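Local coordinates for protein ribonuclease S-F11 (Nicotiana alata, PDB 1IOO) that cleaves RNA as a secreted T2-family ribonuclease of the style, associated with gametophytic self-incompatibility in this tobacco relative, at residues 53-67 and 101-113. Residues are numbered along the deposited sequence; the frame is centred on the assembly and turned at random.
Sequences SYFTGKMLNDLDKHW and QNTYFGLALRLKD. With MAN (alpha-D-mannopyranose), chain C; NAG (2-acetamido-2-deoxy-beta-D-glucopyranose), chain B; NAG (2-acetamido-2-deoxy-beta-D-glucopyranose), chain D.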
loop_
_atom_site.group_PDB
_atom_site.type_symbol
_atom_site.label_atom_id
_atom_site.label_comp_id
_atom_site.label_asym_id
_atom_site.label_seq_id
_atom_site.Cartn_x
_atom_site.Cartn_y
_atom_site.Cartn_z
ATOM N N SER A 53 16.015 5.834 -12.361
ATOM C CA SER A 53 15.996 5.648 -13.799
ATOM C C SER A 53 14.573 5.384 -14.254
ATOM O O SER A 53 13.846 4.636 -13.608
ATOM C CB SER A 53 16.889 4.472 -14.192
ATOM O OG SER A 53 18.220 4.705 -13.775
ATOM N N TYR A 54 14.160 6.010 -15.348
ATOM C CA TYR A 54 12.797 5.848 -15.816
ATOM C C TYR A 54 12.558 4.465 -16.411
ATOM O O TYR A 54 13.309 3.999 -17.268
ATOM C CB TYR A 54 12.447 6.974 -16.798
ATOM C CG TYR A 54 12.533 8.334 -16.132
ATOM C CD1 TYR A 54 13.756 9.001 -16.013
ATOM C CD2 TYR A 54 11.411 8.916 -15.544
ATOM C CE1 TYR A 54 13.858 10.215 -15.323
ATOM C CE2 TYR A 54 11.502 10.126 -14.849
ATOM C CZ TYR A 54 12.728 10.767 -14.743
ATOM O OH TYR A 54 12.825 11.954 -14.050
ATOM N N PHE A 55 11.510 3.807 -15.926
ATOM C CA PHE A 55 11.144 2.476 -16.393
ATOM C C PHE A 55 10.533 2.517 -17.792
ATOM O O PHE A 55 9.952 3.520 -18.211
ATOM C CB PHE A 55 10.128 1.833 -15.444
ATOM C CG PHE A 55 10.699 1.442 -14.103
ATOM C CD1 PHE A 55 10.236 2.039 -12.931
ATOM C CD2 PHE A 55 11.668 0.445 -14.008
ATOM C CE1 PHE A 55 10.725 1.650 -11.682
ATOM C CE2 PHE A 55 12.164 0.050 -12.765
ATOM C CZ PHE A 55 11.690 0.652 -11.599
ATOM N N THR A 56 10.677 1.407 -18.506
ATOM C CA THR A 56 10.120 1.267 -19.844
ATOM C C THR A 56 9.583 -0.140 -20.047
ATOM O O THR A 56 9.741 -1.004 -19.185
ATOM C CB THR A 56 11.180 1.512 -20.950
ATOM O OG1 THR A 56 12.234 0.546 -20.827
ATOM C CG2 THR A 56 11.759 2.913 -20.844
ATOM N N GLY A 57 8.923 -0.353 -21.179
ATOM C CA GLY A 57 8.409 -1.672 -21.515
ATOM C C GLY A 57 7.511 -2.402 -20.536
ATOM O O GLY A 57 6.535 -1.846 -20.031
ATOM N N LYS A 58 7.845 -3.663 -20.268
ATOM C CA LYS A 58 7.040 -4.503 -19.384
ATOM C C LYS A 58 6.935 -3.931 -17.977
ATOM O O LYS A 58 5.838 -3.837 -17.429
ATOM C CB LYS A 58 7.610 -5.922 -19.305
ATOM C CG LYS A 58 6.758 -6.870 -18.468
ATOM C CD LYS A 58 7.398 -8.244 -18.359
ATOM C CE LYS A 58 6.515 -9.219 -17.592
ATOM N NZ LYS A 58 6.278 -8.805 -16.180
ATOM N N MET A 59 8.070 -3.583 -17.378
ATOM C CA MET A 59 8.057 -3.035 -16.024
ATOM C C MET A 59 7.160 -1.807 -15.945
ATOM O O MET A 59 6.414 -1.631 -14.980
ATOM C CB MET A 59 9.475 -2.682 -15.564
ATOM C CG MET A 59 9.553 -2.116 -14.146
ATOM S SD MET A 59 8.919 -3.223 -12.845
ATOM C CE MET A 59 10.434 -3.972 -12.277
ATOM N N LEU A 60 7.230 -0.959 -16.966
ATOM C CA LEU A 60 6.408 0.237 -17.003
ATOM C C LEU A 60 4.924 -0.122 -17.060
ATOM O O LEU A 60 4.117 0.444 -16.326
ATOM C CB LEU A 60 6.798 1.123 -18.194
ATOM C CG LEU A 60 5.943 2.370 -18.445
ATOM C CD1 LEU A 60 5.802 3.197 -17.171
ATOM C CD2 LEU A 60 6.599 3.194 -19.540
ATOM N N ASN A 61 4.565 -1.071 -17.921
ATOM C CA ASN A 61 3.172 -1.486 -18.021
ATOM C C ASN A 61 2.699 -2.140 -16.729
ATOM O O ASN A 61 1.563 -1.940 -16.302
ATOM C CB ASN A 61 2.964 -2.467 -19.177
ATOM C CG ASN A 61 3.074 -1.801 -20.527
ATOM O OD1 ASN A 61 2.622 -0.669 -20.712
ATOM N ND2 ASN A 61 3.662 -2.504 -21.489
ATOM N N ASP A 62 3.571 -2.931 -16.112
ATOM C CA ASP A 62 3.223 -3.606 -14.868
ATOM C C ASP A 62 2.980 -2.603 -13.748
ATOM O O ASP A 62 2.007 -2.718 -13.002
ATOM C CB ASP A 62 4.326 -4.581 -14.434
ATOM C CG ASP A 62 4.381 -5.838 -15.291
ATOM O OD1 ASP A 62 3.382 -6.160 -15.962
ATOM O OD2 ASP A 62 5.428 -6.517 -15.275
ATOM N N LEU A 63 3.851 -1.604 -13.648
ATOM C CA LEU A 63 3.726 -0.607 -12.595
ATOM C C LEU A 63 2.531 0.305 -12.817
ATOM O O LEU A 63 1.851 0.675 -11.863
ATOM C CB LEU A 63 5.008 0.219 -12.479
ATOM C CG LEU A 63 6.181 -0.552 -11.864
ATOM C CD1 LEU A 63 7.455 0.273 -12.004
ATOM C CD2 LEU A 63 5.878 -0.869 -10.402
ATOM N N ASP A 64 2.263 0.670 -14.066
ATOM C CA ASP A 64 1.130 1.549 -14.330
ATOM C C ASP A 64 -0.176 0.910 -13.888
ATOM O O ASP A 64 -1.119 1.602 -13.509
ATOM C CB ASP A 64 1.031 1.937 -15.801
ATOM C CG ASP A 64 -0.071 2.944 -16.040
ATOM O OD1 ASP A 64 -1.100 2.588 -16.654
ATOM O OD2 ASP A 64 0.075 4.092 -15.581
ATOM N N LYS A 65 -0.233 -0.419 -13.940
ATOM C CA LYS A 65 -1.428 -1.126 -13.527
ATOM C C LYS A 65 -1.437 -1.397 -12.018
ATOM O O LYS A 65 -2.350 -0.974 -11.315
ATOM C CB LYS A 65 -1.556 -2.462 -14.272
ATOM C CG LYS A 65 -2.734 -3.305 -13.801
ATOM C CD LYS A 65 -2.780 -4.661 -14.496
ATOM C CE LYS A 65 -3.929 -5.496 -13.949
ATOM N NZ LYS A 65 -4.007 -6.845 -14.584
ATOM N N HIS A 66 -0.396 -2.060 -11.525
ATOM C CA HIS A 66 -0.349 -2.488 -10.126
ATOM C C HIS A 66 0.027 -1.378 -9.158
ATOM O O HIS A 66 -0.319 -1.447 -7.980
ATOM C CB HIS A 66 0.599 -3.672 -9.988
ATOM C CG HIS A 66 0.134 -4.880 -10.735
ATOM N ND1 HIS A 66 0.739 -5.330 -11.890
ATOM C CD2 HIS A 66 -0.925 -5.693 -10.522
ATOM C CE1 HIS A 66 0.068 -6.369 -12.355
ATOM N NE2 HIS A 66 -0.947 -6.610 -11.544
ATOM N N TRP A 67 0.767 -0.387 -9.640
ATOM C CA TRP A 67 1.162 0.762 -8.826
ATOM C C TRP A 67 0.705 2.042 -9.511
ATOM O O TRP A 67 1.445 3.019 -9.611
ATOM C CB TRP A 67 2.689 0.782 -8.648
ATOM C CG TRP A 67 3.197 1.607 -7.475
ATOM C CD1 TRP A 67 2.685 2.789 -7.005
ATOM C CD2 TRP A 67 4.357 1.333 -6.679
ATOM N NE1 TRP A 67 3.460 3.264 -5.968
ATOM C CE2 TRP A 67 4.492 2.390 -5.750
ATOM C CE3 TRP A 67 5.298 0.296 -6.664
ATOM C CZ2 TRP A 67 5.529 2.439 -4.814
ATOM C CZ3 TRP A 67 6.330 0.344 -5.735
ATOM C CH2 TRP A 67 6.436 1.410 -4.822
ATOM N N GLN A 101 17.043 -0.422 -7.637
ATOM C CA GLN A 101 15.775 0.126 -8.106
ATOM C C GLN A 101 14.889 -0.953 -8.724
ATOM O O GLN A 101 13.698 -1.038 -8.428
ATOM C CB GLN A 101 15.983 1.240 -9.124
ATOM C CG GLN A 101 14.675 1.929 -9.474
ATOM C CD GLN A 101 14.830 2.950 -10.570
ATOM O OE1 GLN A 101 15.836 3.655 -10.633
ATOM N NE2 GLN A 101 13.828 3.049 -11.435
ATOM N N ASN A 102 15.481 -1.785 -9.573
ATOM C CA ASN A 102 14.734 -2.826 -10.265
ATOM C C ASN A 102 14.173 -3.885 -9.313
ATOM O O ASN A 102 13.018 -4.288 -9.452
ATOM C CB ASN A 102 15.612 -3.493 -11.325
ATOM C CG ASN A 102 15.852 -2.602 -12.526
ATOM O OD1 ASN A 102 16.693 -2.896 -13.376
ATOM N ND2 ASN A 102 15.098 -1.513 -12.614
ATOM N N THR A 103 14.976 -4.345 -8.357
ATOM C CA THR A 103 14.498 -5.390 -7.454
ATOM C C THR A 103 13.578 -4.830 -6.374
ATOM O O THR A 103 12.763 -5.561 -5.817
ATOM C CB THR A 103 15.653 -6.189 -6.847
ATOM O OG1 THR A 103 16.530 -5.319 -6.137
ATOM C CG2 THR A 103 16.432 -6.883 -7.956
ATOM N N TYR A 104 13.699 -3.539 -6.080
ATOM C CA TYR A 104 12.797 -2.912 -5.123
ATOM C C TYR A 104 11.381 -2.855 -5.698
ATOM O O TYR A 104 10.417 -3.294 -5.064
ATOM C CB TYR A 104 13.287 -1.505 -4.771
ATOM C CG TYR A 104 12.289 -0.677 -3.987
ATOM C CD1 TYR A 104 11.536 0.310 -4.616
ATOM C CD2 TYR A 104 12.117 -0.867 -2.616
ATOM C CE1 TYR A 104 10.636 1.099 -3.902
ATOM C CE2 TYR A 104 11.213 -0.082 -1.883
ATOM C CZ TYR A 104 10.477 0.902 -2.539
ATOM O OH TYR A 104 9.577 1.688 -1.850
ATOM N N PHE A 105 11.256 -2.339 -6.917
ATOM C CA PHE A 105 9.949 -2.299 -7.553
ATOM C C PHE A 105 9.473 -3.707 -7.908
ATOM O O PHE A 105 8.284 -4.005 -7.816
ATOM C CB PHE A 105 9.965 -1.387 -8.783
ATOM C CG PHE A 105 9.899 0.072 -8.437
ATOM C CD1 PHE A 105 11.060 0.810 -8.211
ATOM C CD2 PHE A 105 8.668 0.693 -8.272
ATOM C CE1 PHE A 105 10.998 2.143 -7.824
ATOM C CE2 PHE A 105 8.587 2.030 -7.882
ATOM C CZ PHE A 105 9.755 2.757 -7.657
ATOM N N GLY A 106 10.408 -4.575 -8.283
ATOM C CA GLY A 106 10.045 -5.947 -8.606
ATOM C C GLY A 106 9.482 -6.646 -7.382
ATOM O O GLY A 106 8.536 -7.433 -7.479
ATOM N N LEU A 107 10.075 -6.370 -6.224
ATOM C CA LEU A 107 9.600 -6.959 -4.974
ATOM C C LEU A 107 8.192 -6.475 -4.657
ATOM O O LEU A 107 7.327 -7.263 -4.276
ATOM C CB LEU A 107 10.526 -6.607 -3.810
ATOM C CG LEU A 107 10.049 -7.118 -2.440
ATOM C CD1 LEU A 107 9.941 -8.639 -2.472
ATOM C CD2 LEU A 107 11.009 -6.682 -1.346
ATOM N N ALA A 108 7.965 -5.173 -4.812
ATOM C CA ALA A 108 6.648 -4.607 -4.565
ATOM C C ALA A 108 5.592 -5.326 -5.403
ATOM O O ALA A 108 4.528 -5.682 -4.906
ATOM C CB ALA A 108 6.649 -3.111 -4.880
ATOM N N LEU A 109 5.904 -5.558 -6.675
ATOM C CA LEU A 109 4.984 -6.245 -7.566
ATOM C C LEU A 109 4.765 -7.690 -7.121
ATOM O O LEU A 109 3.640 -8.190 -7.136
ATOM C CB LEU A 109 5.513 -6.206 -9.007
ATOM C CG LEU A 109 5.472 -4.828 -9.682
ATOM C CD1 LEU A 109 6.214 -4.859 -11.010
ATOM C CD2 LEU A 109 4.022 -4.423 -9.893
ATOM N N ARG A 110 5.846 -8.351 -6.715
ATOM C CA ARG A 110 5.763 -9.738 -6.257
ATOM C C ARG A 110 4.890 -9.858 -5.011
ATOM O O ARG A 110 4.030 -10.735 -4.926
ATOM C CB ARG A 110 7.164 -10.282 -5.951
ATOM C CG ARG A 110 7.188 -11.733 -5.483
ATOM C CD ARG A 110 8.614 -12.250 -5.347
ATOM N NE ARG A 110 9.244 -11.885 -4.078
ATOM C CZ ARG A 110 8.932 -12.429 -2.905
ATOM N NH1 ARG A 110 7.994 -13.365 -2.832
ATOM N NH2 ARG A 110 9.570 -12.049 -1.804
ATOM N N LEU A 111 5.114 -8.975 -4.042
ATOM C CA LEU A 111 4.342 -9.011 -2.806
ATOM C C LEU A 111 2.871 -8.708 -3.063
ATOM O O LEU A 111 1.991 -9.318 -2.457
ATOM C CB LEU A 111 4.925 -8.028 -1.785
ATOM C CG LEU A 111 6.359 -8.366 -1.362
ATOM C CD1 LEU A 111 6.832 -7.383 -0.303
ATOM C CD2 LEU A 111 6.421 -9.781 -0.816
ATOM N N LYS A 112 2.605 -7.762 -3.958
ATOM C CA LYS A 112 1.233 -7.413 -4.301
ATOM C C LYS A 112 0.514 -8.616 -4.922
ATOM O O LYS A 112 -0.643 -8.899 -4.613
ATOM C CB LYS A 112 1.244 -6.234 -5.285
ATOM C CG LYS A 112 -0.098 -5.559 -5.536
ATOM C CD LYS A 112 -0.759 -6.036 -6.809
ATOM C CE LYS A 112 -1.847 -5.056 -7.237
ATOM N NZ LYS A 112 -2.643 -5.545 -8.398
ATOM N N ASP A 113 1.232 -9.330 -5.782
ATOM C CA ASP A 113 0.689 -10.488 -6.482
ATOM C C ASP A 113 0.374 -11.635 -5.526
ATOM O O ASP A 113 -0.376 -12.549 -5.866
ATOM C CB ASP A 113 1.689 -10.953 -7.538
ATOM C CG ASP A 113 1.105 -11.985 -8.470
ATOM O OD1 ASP A 113 0.084 -11.681 -9.115
ATOM O OD2 ASP A 113 1.668 -13.095 -8.559
HETATM C C1 MAN C . 0.567 -18.010 -7.945
HETATM C C2 MAN C . -0.138 -17.423 -6.719
HETATM C C3 MAN C . 0.298 -15.969 -6.516
HETATM C C4 MAN C . 1.821 -15.880 -6.416
HETATM C C5 MAN C . 2.449 -16.510 -7.661
HETATM C C6 MAN C . 3.965 -16.550 -7.604
HETATM O O2 MAN C . 0.181 -18.192 -5.568
HETATM O O3 MAN C . -0.292 -15.449 -5.336
HETATM O O4 MAN C . 2.215 -14.519 -6.316
HETATM O O5 MAN C . 1.985 -17.872 -7.813
HETATM O O6 MAN C . 4.423 -17.676 -6.868
HETATM C C1 NAG B . -3.702 -11.935 -9.005
HETATM C C2 NAG B . -3.361 -13.368 -8.611
HETATM C C3 NAG B . -2.238 -13.916 -9.503
HETATM C C4 NAG B . -2.589 -13.741 -10.997
HETATM C C5 NAG B . -2.985 -12.282 -11.266
HETATM C C6 NAG B . -3.460 -12.051 -12.689
HETATM C C7 NAG B . -3.748 -14.004 -6.321
HETATM C C8 NAG B . -3.337 -13.900 -4.863
HETATM N N2 NAG B . -2.965 -13.413 -7.217
HETATM O O3 NAG B . -2.055 -15.294 -9.208
HETATM O O4 NAG B . -1.454 -14.081 -11.828
HETATM O O5 NAG B . -4.065 -11.887 -10.394
HETATM O O6 NAG B . -4.658 -12.768 -12.953
HETATM O O7 NAG B . -4.773 -14.615 -6.624
HETATM C C1 NAG D . -6.946 -7.911 -7.887
HETATM C C2 NAG D . -7.364 -8.887 -9.000
HETATM C C3 NAG D . -6.823 -10.287 -8.725
HETATM C C4 NAG D . -5.313 -10.209 -8.547
HETATM C C5 NAG D . -5.001 -9.250 -7.397
HETATM C C6 NAG D . -3.511 -9.096 -7.171
HETATM C C7 NAG D . -9.389 -9.094 -10.294
HETATM C C8 NAG D . -10.858 -9.479 -10.294
HETATM N N2 NAG D . -8.809 -8.930 -9.109
HETATM O O3 NAG D . -7.134 -11.139 -9.819
HETATM O O4 NAG D . -4.793 -11.516 -8.256
HETATM O O5 NAG D . -5.519 -7.937 -7.704
HETATM O O6 NAG D . -2.893 -8.455 -8.276
HETATM O O7 NAG D . -8.790 -8.949 -11.365
HETATM O O HOH W 1 18.506 2.797 -11.426
#
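Helix-helix packing in the RNase T2 fold joins helix 57-66 and the loop before it to helix 101-113, through an aromatic cluster of F55, F105 and W67; the helix axes pass 11.0 Å apart at 48°. F55 turns its edge to the face of F105 in a T-shaped pair, ring planes at 75° and F55 CZ 3.4 Å from F105 CD1. W67, the first residue beyond helix 57-66, has CG anti to its backbone N (chi1 -160°), which brings CZ3 to 3.5 Å from F105 CD2 and also against the methyl of A108. Beside the cluster, knobs enter holes from both helices: the bent M59 chain sits among N102, F105, G106 and L109, while L109 fits among M59, D62, L63 and H66, its CD2 3.5 Å from H66 CB. At the loop end the Q101 amide pairs with the backbone of S53 through two nearly straight hydrogen bonds, S53 N to Q101 OE1 (2.8 Å) and Q101 NE2 to S53 O (2.7 Å), both on carbonyl lone pairs. A water links Q101 OE1 to S53 OG, and Q101 NE2 also lies over one face of the F55 ring, 3.2 Å above its plane and toward the rim. A leucine in place of Q101 would probably leave the N-H and C=O of S53 without these mates and the loop less firmly tied to the helix. At the far end D113 receives hydrogen bonds from the glycan, its OD2 from the mannose O4 at 2.7 Å. Around the interface, W67 meets W84 edge-to-face and touches Q87, probably an active-site residue, on helix 82-92, the Y104 hydroxyl hydrogen-bonds L34 O and its side chain lies near catalytic H91, and strand 30-37 packs against W67, A108 and K112 through I31 and L34.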